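PDB 7KZW: FTT_1639c from Francisella tularensis subsp. tularensis, which is of unknown function, a predicted membrane protein represented here by its largely beta-strand C-terminal part. Local coordinates for residues Leu92-Lys97 / Ile103-Ile108. The protein carries 3 engineered substitutions. Sequence-based numbering, arbitrary orientation.
Sequences LKLECK and IDYKVI
Leu94 holds CG anti to its backbone nitrogen (chi1 177°), while CG of Tyr105 sits between its own backbone nitrogen and carbonyl carbon (chi1 61°); these two torsions bring CD2 of Leu94 to CE2 of Tyr105 at 3.4 Å. The two strands face each other across a sheet that folds over on itself, consistent with a beta-sandwich or flattened barrel: the axes of Leu92-Lys97 and Ile103-Ile108 run nearly antiparallel, at 164°, yet stay 10.1 Å apart, too far for backbone pairing, and side chains alone bridge the gap. The alternation of the strands puts Leu92 and Leu94 inside, facing Ile103, Tyr105 and Val107, and all five are buried. Lys93 and Glu95 lie on the outer side, where NZ of Lys93 and OE2 of Glu95 form a 3.1 Å salt bridge. CD2 of Leu94 approaches the ring obliquely, with CD2 of Tyr105 next at 3.8 Å. Phe62, of neighbouring strand 60-65, packs edge-to-face with Tyr105 and also touches Leu94. The same CD2 methyl of Leu94 also lies 4.1 Å from CG2 of Ile103. At the opposite end, Leu92 and Val107 meet tip to tip, CD1 of Leu92 lying 3.9 Å from CG1 of Val107.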
loop_
_atom_site.group_PDB
_atom_site.type_symbol
_atom_site.label_atom_id
_atom_site.label_comp_id
_atom_site.label_asym_id
_atom_site.label_seq_id
_atom_site.Cartn_x
_atom_site.Cartn_y
_atom_site.Cartn_z
ATOM N N LEU A 92 -2.328 0.569 -2.053
ATOM C CA LEU A 92 -1.766 -0.582 -1.356
ATOM C C LEU A 92 -2.387 -0.662 0.012
ATOM O O LEU A 92 -2.399 0.333 0.739
ATOM C CB LEU A 92 -0.263 -0.405 -1.142
ATOM C CG LEU A 92 0.615 -0.330 -2.365
ATOM C CD1 LEU A 92 2.097 0.022 -1.918
ATOM C CD2 LEU A 92 0.648 -1.657 -3.154
ATOM N N LYS A 93 -2.791 -1.872 0.406
ATOM C CA LYS A 93 -3.138 -2.138 1.808
ATOM C C LYS A 93 -2.057 -3.014 2.414
ATOM O O LYS A 93 -1.845 -4.150 1.977
ATOM C CB LYS A 93 -4.454 -2.873 1.922
ATOM C CG LYS A 93 -4.888 -2.941 3.386
ATOM C CD LYS A 93 -6.218 -3.707 3.449
ATOM C CE LYS A 93 -6.714 -3.777 4.911
ATOM N NZ LYS A 93 -8.014 -4.540 5.035
ATOM N N LEU A 94 -1.332 -2.514 3.401
ATOM C CA LEU A 94 -0.312 -3.311 4.112
ATOM C C LEU A 94 -0.966 -3.824 5.383
ATOM O O LEU A 94 -1.471 -3.030 6.183
ATOM C CB LEU A 94 0.871 -2.428 4.470
ATOM C CG LEU A 94 1.969 -3.133 5.279
ATOM C CD1 LEU A 94 2.518 -4.362 4.597
ATOM C CD2 LEU A 94 3.064 -2.110 5.584
ATOM N N GLU A 95 -1.035 -5.151 5.524
ATOM C CA GLU A 95 -1.752 -5.791 6.636
ATOM C C GLU A 95 -0.777 -6.600 7.470
ATOM O O GLU A 95 0.177 -7.187 6.931
ATOM C CB GLU A 95 -2.766 -6.836 6.100
ATOM C CG GLU A 95 -3.885 -6.244 5.307
ATOM C CD GLU A 95 -4.928 -7.291 4.935
ATOM O OE1 GLU A 95 -4.606 -8.504 4.918
ATOM O OE2 GLU A 95 -6.057 -6.896 4.658
ATOM N N CYS A 96 -0.958 -6.555 8.718
ATOM C CA CYS A 96 -0.231 -7.524 9.635
ATOM C C CYS A 96 -1.228 -8.398 10.477
ATOM O O CYS A 96 -2.403 -8.035 10.732
ATOM C CB CYS A 96 0.707 -6.739 10.550
ATOM S SG CYS A 96 -0.123 -5.653 11.751
ATOM N N LYS A 97 -0.777 -9.584 10.745
ATOM C CA LYS A 97 -1.616 -10.507 11.491
ATOM C C LYS A 97 -0.769 -11.151 12.567
ATOM O O LYS A 97 0.227 -11.814 12.244
ATOM C CB LYS A 97 -2.186 -11.583 10.553
ATOM C CG LYS A 97 -2.906 -12.732 11.227
ATOM C CD LYS A 97 -4.280 -12.329 11.669
ATOM C CE LYS A 97 -5.097 -13.596 11.988
ATOM N NZ LYS A 97 -6.355 -13.247 12.708
ATOM N N ILE A 103 6.940 -5.697 9.960
ATOM C CA ILE A 103 7.586 -5.656 8.646
ATOM C C ILE A 103 8.334 -4.322 8.484
ATOM O O ILE A 103 7.826 -3.245 8.815
ATOM C CB ILE A 103 6.543 -5.851 7.519
ATOM C CG1 ILE A 103 7.250 -5.843 6.161
ATOM C CG2 ILE A 103 5.408 -4.774 7.568
ATOM C CD1 ILE A 103 6.329 -6.223 4.996
ATOM N N ASP A 104 9.531 -4.398 7.919
ATOM C CA ASP A 104 10.242 -3.218 7.405
ATOM C C ASP A 104 10.244 -3.267 5.876
ATOM O O ASP A 104 10.566 -4.291 5.266
ATOM C CB ASP A 104 11.698 -3.265 7.831
ATOM C CG ASP A 104 11.856 -3.169 9.318
ATOM O OD1 ASP A 104 11.235 -2.262 9.950
ATOM O OD2 ASP A 104 12.671 -3.912 9.922
ATOM N N TYR A 105 9.901 -2.136 5.251
ATOM C CA TYR A 105 9.689 -2.164 3.801
ATOM C C TYR A 105 10.104 -0.828 3.185
ATOM O O TYR A 105 10.281 0.197 3.879
ATOM C CB TYR A 105 8.193 -2.398 3.462
ATOM C CG TYR A 105 7.324 -1.306 4.011
ATOM C CD1 TYR A 105 7.104 -0.121 3.284
ATOM C CD2 TYR A 105 6.752 -1.413 5.259
ATOM C CE1 TYR A 105 6.365 0.900 3.832
ATOM C CE2 TYR A 105 5.968 -0.395 5.790
ATOM C CZ TYR A 105 5.797 0.777 5.055
ATOM O OH TYR A 105 5.070 1.845 5.492
ATOM N N LYS A 106 10.294 -0.891 1.853
ATOM C CA LYS A 106 10.476 0.319 1.029
ATOM C C LYS A 106 9.618 0.097 -0.218
ATOM O O LYS A 106 9.658 -0.969 -0.812
ATOM C CB LYS A 106 11.929 0.534 0.632
ATOM C CG LYS A 106 12.115 1.736 -0.308
ATOM C CD LYS A 106 13.645 1.969 -0.559
ATOM C CE LYS A 106 13.926 3.251 -1.378
ATOM N NZ LYS A 106 13.752 4.498 -0.588
ATOM N N VAL A 107 8.801 1.087 -0.564
ATOM C CA VAL A 107 7.975 1.068 -1.771
ATOM C C VAL A 107 8.440 2.169 -2.688
ATOM O O VAL A 107 8.586 3.315 -2.245
ATOM C CB VAL A 107 6.489 1.309 -1.422
ATOM C CG1 VAL A 107 5.642 1.375 -2.705
ATOM C CG2 VAL A 107 5.965 0.286 -0.412
ATOM N N ILE A 108 8.633 1.854 -3.969
ATOM C CA ILE A 108 8.818 2.877 -4.981
ATOM C C ILE A 108 7.782 2.596 -6.041
ATOM O O ILE A 108 7.811 1.528 -6.689
ATOM C CB ILE A 108 10.215 2.828 -5.603
ATOM C CG1 ILE A 108 11.267 2.991 -4.530
ATOM C CG2 ILE A 108 10.343 3.952 -6.681
ATOM C CD1 ILE A 108 12.699 2.949 -5.076
#